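Local coordinates for protein cellulosomal scaffoldin (Bacteroides cellulosolvens, PDB 2XBT) that carries a family 3b carbohydrate-binding module, the part described here, which probably holds the cellulosome to cellulose, at residues A[12-17]-A[28-33]; A[64-69]-A[111-116]; A[142-147]-A[154-159]. One frame throughout, in Å; residues are numbered along the deposited sequence.

How the interactions relate
Interactions 1 and 2 belong to one antiparallel sheet, where strands 22-34 and 110-119 are neighbours joined by probable backbone hydrogen bonds such as M30 N to I113 O. Interaction 1 is the buried one, with leucine, phenylalanine and methionine on its inner face. Interaction 2, farther out, is only partly buried and adds an exposed salt bridge. Interaction 3 concerns the opposite sheet and is a turn against a strand end, made largely by a tyrosine ring, a lysine and two waters. It still meets interaction 1, through L12 on V146 and F14 on N143. Interactions 2 and 3 do not touch, their nearest atoms being about 9 Å apart.

Interaction 1 (A[12-17]-A[28-33]); sequences LLFSNN and MNMKLQ
L12 to S15 pair with N29 to L32 as the two arms of a beta hairpin, in the sheet that forms one side of the jelly-roll sandwich usual for family 3 modules. The strand axes approach to 4.7 Å at an angle of 165°, and two hydrogen-bonded pairs, L13 with K31 and S15 with N29, set the antiparallel register. The bond from L13 N to K31 O is almost straight, 178° at the hydrogen. L12, F14, M30 and L32 lie on one face. There CD1 of F14 meets CG of M30 obliquely at 3.6 Å, while CE1 comes within 4.2 Å of M28 CG, which sits at the ring edge. The F14 side chain leaves opposite its amide nitrogen (chi1 -178°), which turns the CD1-CE1 side of the ring toward the partner strand and both methionines. M30 bends at chi3 and holds its sulfur at the rim, SD lying 5.4 Å from the centroid of the F14 ring, an edge-on Met-aromatic contact. L12 reaches across as well, its CD1 resting 3.9 Å from M30 CB. The other face, with L13, S15, N29 and K31, is more polar: N29 ND2 gives a weak bond to S15 OG at 3.4 Å. At the far end CD1 of L13 lies 3.9 Å from NE2 of Q33, an amide whose hydrogen bond goes to E110. K31 turns its chain outward to a salt bridge with the same E110. On the remaining edge of 28-33 runs strand 110-119, bonded by backbone to M28, M30 and L32, while F14 and N16 share backbone hydrogen bonds with G141 and M137. Across the sandwich, Y49, I47 and I45 of strand 45-51 pack against the inner row of F14, M28, M30 and L32.

Interaction 2 (A[64-69]-A[111-116]); sequences DYVSIG and VTIQGR
D64 and R116 meet through a side-on, two-point salt bridge in which each carboxylate oxygen takes one N-H. R116 NE reaches D64 OD2 at 2.7 Å, and NH2 of R116 reaches D64 OD1 at 2.8 Å. Both oxygens use their syn lone pairs, and the carboxylate and guanidinium planes differ by just 7°, so neither group can turn far without weakening a bond. Next to this pair the strand carries a classic beta bulge: D64 and Y65 both face Q114, whose carbonyl O accepts from D64 N and Y65 N, while Q114 N returns a 2.7 Å bond to Y65 O. At the other end strand 59-66 has finished, and the pairing continues through S67, its backbone N giving to T112 O and its OG accepting T112 N at 2.8 Å. A chi1 of 69° holds that OG between the backbone N and the carbonyl carbon of S67. On the face shared with Q114, the ring of Y65 presents its edge to CG2 of T112, 3.9 Å from CD2 of the ring, and crosses the amide of Q114 at 68°. On the opposite face V66 CG1 lies 4.4 Å from both V111 CG2 and I113 CG1. Q25 OE1 accepts from NH1, the guanidinium nitrogen not used by D64, and so helps position R116, whose chain lies against Y27 and Y62. With a leucine in place of R116, the carboxylate of D64 would probably lose the two N-H groups that hold it and turn more freely, and Q25 OE1 the NH1 donor. The chemistry thus changes along the strand: backbone bonds hold the middle, a hydroxyl stands in where the strand ends, and opposite charges clasp the rim, where exposure of D64 to solvent is likely to temper their attraction.

Interaction 3 (A[142-147]-A[154-159]); sequences ENKLVA and LVYGTP
CG of E142 lies 3.5 Å from Y156 OH. N143 follows with an Asx turn: its OD1 accepts L145 N, the donor standing above the amide plane, inside a type I turn from N143 to V146. Its backbone N gives to a water that also bonds Y156 OH, and its carbonyl O lies at the edge of that ring. The K144 side chain runs at about a right angle to that of Y156, with CD oblique to the ring; the bend at chi2 puts CD 3.3 Å from Y156 OH, and the one at chi3 turns CE and NZ along the ring. Its ammonium, with NZ 3.6 Å from Y156 CE1, gives to a second water, which accepts from G157 N too. K144 O takes T158 N at 2.7 Å, nearly along the C=O axis. V146 O is buried without a conventional partner in the model, beside the ring edge and receiving a CA-H of G157 at 3.5 Å. A CB modelled on G157 would fall 2.0 Å from V146 O, so a residue with a side chain could not sit here at these backbone angles. A147 CB lies 4.0 Å from L154 CD1 and near the ring of P159. Around them, A147 begins strand 147-150, bonded by backbone to R48 of strand 45-51, and V155 and Y156 form a classic bulge opposite V148. V146 packs on I47 and Y49, while L12 of strand 10-15 lies against Y156.

Interaction 1 (A[12-17]-A[28-33])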
# COMPACT_ATOMS: atom_id res chain seq x y z
N LEU A 12 -9.38 -1.64 1.49
CA LEU A 12 -8.17 -2.12 0.84
C LEU A 12 -8.10 -3.63 0.87
O LEU A 12 -8.26 -4.23 1.93
CB LEU A 12 -6.92 -1.55 1.52
CG LEU A 12 -5.57 -1.82 0.85
CD1 LEU A 12 -5.52 -1.15 -0.50
CD2 LEU A 12 -4.42 -1.34 1.73
N LEU A 13 -7.88 -4.23 -0.29
CA LEU A 13 -7.56 -5.64 -0.39
C LEU A 13 -6.07 -5.74 -0.69
O LEU A 13 -5.50 -4.87 -1.35
CB LEU A 13 -8.38 -6.32 -1.49
CG LEU A 13 -9.91 -6.29 -1.29
CD1 LEU A 13 -10.62 -6.83 -2.53
CD2 LEU A 13 -10.31 -7.09 -0.06
N PHE A 14 -5.42 -6.79 -0.18
CA PHE A 14 -3.98 -6.87 -0.30
C PHE A 14 -3.57 -8.30 -0.65
O PHE A 14 -4.18 -9.26 -0.18
CB PHE A 14 -3.32 -6.49 1.04
CG PHE A 14 -1.82 -6.50 1.01
CD1 PHE A 14 -1.11 -5.34 0.72
CD2 PHE A 14 -1.12 -7.66 1.28
CE1 PHE A 14 0.26 -5.35 0.68
CE2 PHE A 14 0.26 -7.69 1.24
CZ PHE A 14 0.95 -6.53 0.94
N SER A 15 -2.56 -8.42 -1.50
CA SER A 15 -1.86 -9.70 -1.66
C SER A 15 -0.41 -9.46 -1.99
O SER A 15 -0.03 -8.36 -2.37
CB SER A 15 -2.50 -10.55 -2.75
OG SER A 15 -1.93 -10.25 -4.01
N ASN A 16 0.41 -10.49 -1.83
CA ASN A 16 1.84 -10.35 -2.09
C ASN A 16 2.37 -11.54 -2.90
O ASN A 16 3.56 -11.85 -2.86
CB ASN A 16 2.63 -10.18 -0.78
CG ASN A 16 2.34 -11.27 0.23
OD1 ASN A 16 1.77 -12.31 -0.11
ND2 ASN A 16 2.73 -11.04 1.48
N ASN A 17 1.48 -12.18 -3.65
CA ASN A 17 1.87 -13.30 -4.48
C ASN A 17 2.33 -14.49 -3.64
O ASN A 17 3.15 -15.29 -4.09
CB ASN A 17 2.99 -12.88 -5.44
CG ASN A 17 2.52 -11.86 -6.47
OD1 ASN A 17 1.31 -11.69 -6.69
ND2 ASN A 17 3.47 -11.19 -7.13
N MET A 28 3.76 -5.99 -3.25
CA MET A 28 2.57 -5.28 -2.80
C MET A 28 1.55 -5.22 -3.93
O MET A 28 1.72 -4.43 -4.85
CB MET A 28 2.91 -3.84 -2.43
CG MET A 28 3.61 -3.65 -1.11
SD MET A 28 4.43 -2.04 -1.12
CE MET A 28 5.67 -2.40 -2.34
N ASN A 29 0.51 -6.02 -3.85
CA ASN A 29 -0.56 -5.95 -4.82
C ASN A 29 -1.81 -5.53 -4.10
O ASN A 29 -2.26 -6.20 -3.16
CB ASN A 29 -0.79 -7.29 -5.48
CG ASN A 29 0.46 -7.84 -6.12
OD1 ASN A 29 1.14 -7.15 -6.88
ND2 ASN A 29 0.76 -9.09 -5.82
N MET A 30 -2.38 -4.41 -4.52
CA MET A 30 -3.46 -3.81 -3.76
C MET A 30 -4.64 -3.45 -4.63
O MET A 30 -4.46 -3.03 -5.78
CB MET A 30 -2.96 -2.59 -3.03
CG MET A 30 -2.01 -3.01 -1.91
SD MET A 30 -1.08 -1.66 -1.22
CE MET A 30 -0.15 -1.06 -2.61
N LYS A 31 -5.83 -3.62 -4.09
CA LYS A 31 -7.03 -3.13 -4.72
C LYS A 31 -7.70 -2.23 -3.73
O LYS A 31 -8.10 -2.68 -2.65
CB LYS A 31 -8.00 -4.27 -5.02
CG LYS A 31 -7.89 -4.88 -6.38
CD LYS A 31 -9.19 -5.62 -6.71
CE LYS A 31 -9.07 -6.49 -7.95
NZ LYS A 31 -10.36 -7.19 -8.24
N LEU A 32 -7.85 -0.97 -4.09
CA LEU A 32 -8.57 -0.04 -3.25
C LEU A 32 -9.97 0.09 -3.83
O LEU A 32 -10.12 0.45 -5.00
CB LEU A 32 -7.83 1.30 -3.21
CG LEU A 32 -8.50 2.46 -2.46
CD1 LEU A 32 -8.77 2.15 -0.98
CD2 LEU A 32 -7.64 3.72 -2.59
N GLN A 33 -10.98 -0.23 -3.02
CA GLN A 33 -12.37 -0.22 -3.48
C GLN A 33 -13.18 0.89 -2.83
O GLN A 33 -12.94 1.27 -1.69
CB GLN A 33 -13.05 -1.55 -3.17
CG GLN A 33 -12.56 -2.72 -3.98
CD GLN A 33 -13.24 -4.03 -3.58
OE1 GLN A 33 -13.64 -4.21 -2.43
NE2 GLN A 33 -13.36 -4.95 -4.53

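Interaction 2 (A[64-69]-A[111-116])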
# COMPACT_ATOMS: atom_id res chain seq x y z
N ASP A 64 4.70 -1.74 -11.31
CA ASP A 64 4.43 -2.71 -12.36
C ASP A 64 3.10 -2.44 -13.06
O ASP A 64 3.01 -2.49 -14.28
CB ASP A 64 4.39 -4.13 -11.79
CG ASP A 64 5.75 -4.59 -11.25
OD1 ASP A 64 6.80 -4.14 -11.76
OD2 ASP A 64 5.75 -5.42 -10.32
N TYR A 65 2.06 -2.20 -12.26
CA TYR A 65 0.73 -1.99 -12.82
C TYR A 65 -0.13 -1.09 -11.94
O TYR A 65 -0.22 -1.28 -10.73
CB TYR A 65 0.03 -3.33 -13.04
CG TYR A 65 -1.38 -3.18 -13.58
CD1 TYR A 65 -1.60 -2.62 -14.82
CD2 TYR A 65 -2.48 -3.59 -12.83
CE1 TYR A 65 -2.88 -2.47 -15.33
CE2 TYR A 65 -3.77 -3.45 -13.33
CZ TYR A 65 -3.96 -2.89 -14.58
OH TYR A 65 -5.22 -2.73 -15.11
N VAL A 66 -0.75 -0.09 -12.56
CA VAL A 66 -1.71 0.74 -11.86
C VAL A 66 -2.89 0.93 -12.80
O VAL A 66 -2.73 1.51 -13.87
CB VAL A 66 -1.12 2.10 -11.49
CG1 VAL A 66 -2.14 2.91 -10.69
CG2 VAL A 66 0.18 1.93 -10.71
N SER A 67 -4.05 0.44 -12.40
CA SER A 67 -5.19 0.37 -13.32
C SER A 67 -5.80 1.73 -13.65
O SER A 67 -6.45 1.88 -14.69
CB SER A 67 -6.27 -0.57 -12.77
OG SER A 67 -6.90 -0.04 -11.63
N ILE A 68 -5.60 2.71 -12.78
CA ILE A 68 -6.04 4.08 -13.05
C ILE A 68 -4.93 5.03 -12.67
O ILE A 68 -4.45 5.00 -11.54
CB ILE A 68 -7.27 4.46 -12.20
CG1 ILE A 68 -8.40 3.45 -12.38
CG2 ILE A 68 -7.72 5.89 -12.53
CD1 ILE A 68 -9.61 3.76 -11.49
N GLY A 69 -4.54 5.89 -13.62
CA GLY A 69 -3.47 6.86 -13.41
C GLY A 69 -2.11 6.21 -13.25
O GLY A 69 -1.74 5.29 -14.00
N VAL A 111 -9.38 0.54 -7.87
CA VAL A 111 -8.13 0.71 -8.57
C VAL A 111 -7.16 -0.37 -8.09
O VAL A 111 -7.10 -0.67 -6.89
CB VAL A 111 -7.54 2.11 -8.34
CG1 VAL A 111 -7.32 2.37 -6.84
CG2 VAL A 111 -6.23 2.26 -9.12
N THR A 112 -6.46 -0.97 -9.04
CA THR A 112 -5.46 -1.98 -8.73
C THR A 112 -4.06 -1.38 -8.78
O THR A 112 -3.70 -0.70 -9.74
CB THR A 112 -5.55 -3.15 -9.71
OG1 THR A 112 -6.82 -3.80 -9.54
CG2 THR A 112 -4.43 -4.15 -9.45
N ILE A 113 -3.26 -1.62 -7.74
CA ILE A 113 -1.90 -1.10 -7.68
C ILE A 113 -0.97 -2.29 -7.41
O ILE A 113 -1.14 -3.00 -6.42
CB ILE A 113 -1.77 -0.09 -6.54
CG1 ILE A 113 -2.79 1.04 -6.73
CG2 ILE A 113 -0.35 0.46 -6.44
CD1 ILE A 113 -3.11 1.81 -5.45
N GLN A 114 -0.01 -2.50 -8.31
CA GLN A 114 0.95 -3.59 -8.15
C GLN A 114 2.35 -3.01 -8.16
O GLN A 114 2.76 -2.38 -9.12
CB GLN A 114 0.80 -4.63 -9.25
CG GLN A 114 -0.59 -5.21 -9.33
CD GLN A 114 -0.74 -6.27 -10.41
OE1 GLN A 114 0.21 -6.61 -11.11
NE2 GLN A 114 -1.95 -6.80 -10.55
N GLY A 115 3.08 -3.21 -7.07
CA GLY A 115 4.39 -2.62 -6.93
C GLY A 115 5.33 -3.60 -6.26
O GLY A 115 4.89 -4.56 -5.61
N ARG A 116 6.62 -3.35 -6.40
CA ARG A 116 7.62 -4.16 -5.73
C ARG A 116 8.65 -3.24 -5.14
O ARG A 116 8.92 -2.17 -5.69
CB ARG A 116 8.29 -5.12 -6.70
CG ARG A 116 7.45 -6.30 -7.10
CD ARG A 116 8.10 -7.04 -8.25
NE ARG A 116 8.19 -6.19 -9.44
CZ ARG A 116 9.33 -5.86 -10.04
NH1 ARG A 116 10.49 -6.30 -9.57
NH2 ARG A 116 9.30 -5.09 -11.11

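Interaction 3 (A[142-147]-A[154-159])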
# COMPACT_ATOMS: atom_id res chain seq x y z
N GLU A 142 -7.71 -9.32 3.48
CA GLU A 142 -7.55 -8.19 4.37
C GLU A 142 -6.12 -8.17 4.93
O GLU A 142 -5.68 -9.13 5.55
CB GLU A 142 -8.56 -8.31 5.50
CG GLU A 142 -8.45 -7.26 6.60
CD GLU A 142 -9.49 -7.47 7.70
OE1 GLU A 142 -9.28 -8.36 8.56
OE2 GLU A 142 -10.52 -6.75 7.70
N ASN A 143 -5.40 -7.08 4.68
CA ASN A 143 -4.16 -6.80 5.41
C ASN A 143 -4.32 -5.46 6.09
O ASN A 143 -4.04 -4.43 5.49
CB ASN A 143 -2.95 -6.79 4.48
CG ASN A 143 -1.64 -6.50 5.24
OD1 ASN A 143 -1.63 -6.35 6.47
ND2 ASN A 143 -0.54 -6.44 4.50
N LYS A 144 -4.77 -5.49 7.34
CA LYS A 144 -5.01 -4.28 8.13
C LYS A 144 -3.74 -3.56 8.59
O LYS A 144 -3.82 -2.49 9.18
CB LYS A 144 -5.86 -4.61 9.36
CG LYS A 144 -7.27 -5.08 9.04
CD LYS A 144 -8.12 -3.95 8.48
CE LYS A 144 -9.48 -3.90 9.18
NZ LYS A 144 -10.42 -2.95 8.50
N LEU A 145 -2.57 -4.13 8.29
CA LEU A 145 -1.31 -3.54 8.73
C LEU A 145 -0.76 -2.56 7.68
O LEU A 145 0.33 -2.00 7.86
CB LEU A 145 -0.28 -4.63 9.04
CG LEU A 145 -0.73 -5.71 10.05
CD1 LEU A 145 0.27 -6.86 10.06
CD2 LEU A 145 -0.86 -5.11 11.44
N VAL A 146 -1.52 -2.34 6.61
CA VAL A 146 -1.17 -1.32 5.62
C VAL A 146 -2.17 -0.21 5.79
O VAL A 146 -3.38 -0.48 5.92
CB VAL A 146 -1.29 -1.86 4.18
CG1 VAL A 146 -1.13 -0.73 3.17
CG2 VAL A 146 -0.24 -2.96 3.93
N ALA A 147 -1.71 1.03 5.81
CA ALA A 147 -2.62 2.16 6.08
C ALA A 147 -2.92 2.95 4.81
O ALA A 147 -2.04 3.17 3.98
CB ALA A 147 -2.04 3.09 7.13
N LEU A 154 -6.53 9.16 8.10
CA LEU A 154 -6.64 7.70 8.08
C LEU A 154 -8.03 7.18 7.73
O LEU A 154 -9.00 7.46 8.43
CB LEU A 154 -6.21 7.13 9.43
CG LEU A 154 -6.17 5.61 9.57
CD1 LEU A 154 -5.18 5.01 8.57
CD2 LEU A 154 -5.78 5.23 11.00
N VAL A 155 -8.12 6.40 6.66
CA VAL A 155 -9.39 5.82 6.26
C VAL A 155 -9.40 4.29 6.34
O VAL A 155 -10.47 3.67 6.32
CB VAL A 155 -9.82 6.25 4.82
CG1 VAL A 155 -10.13 7.75 4.76
CG2 VAL A 155 -8.72 5.90 3.81
N TYR A 156 -8.23 3.67 6.43
CA TYR A 156 -8.18 2.20 6.48
C TYR A 156 -6.87 1.74 7.10
O TYR A 156 -5.82 2.33 6.86
CB TYR A 156 -8.32 1.57 5.09
CG TYR A 156 -8.20 0.05 5.11
CD1 TYR A 156 -9.32 -0.75 5.13
CD2 TYR A 156 -6.95 -0.57 5.10
CE1 TYR A 156 -9.23 -2.13 5.15
CE2 TYR A 156 -6.84 -1.96 5.14
CZ TYR A 156 -7.99 -2.73 5.17
OH TYR A 156 -7.93 -4.11 5.19
N GLY A 157 -6.95 0.69 7.90
CA GLY A 157 -5.75 0.03 8.39
C GLY A 157 -5.29 0.58 9.72
O GLY A 157 -5.85 1.55 10.23
N THR A 158 -4.23 -0.03 10.25
CA THR A 158 -3.70 0.28 11.57
C THR A 158 -2.21 0.58 11.50
O THR A 158 -1.40 -0.34 11.44
CB THR A 158 -3.86 -0.94 12.50
OG1 THR A 158 -5.22 -1.39 12.46
CG2 THR A 158 -3.45 -0.61 13.94
N PRO A 159 -1.85 1.87 11.50
CA PRO A 159 -0.47 2.33 11.53
C PRO A 159 0.19 1.80 12.80
O PRO A 159 -0.51 1.56 13.78
CB PRO A 159 -0.62 3.86 11.64
CG PRO A 159 -1.97 4.16 11.13
CD PRO A 159 -2.81 2.99 11.52
O HOH W 1 -5.84 -4.65 3.13
O HOH W 2 -9.47 -0.43 8.90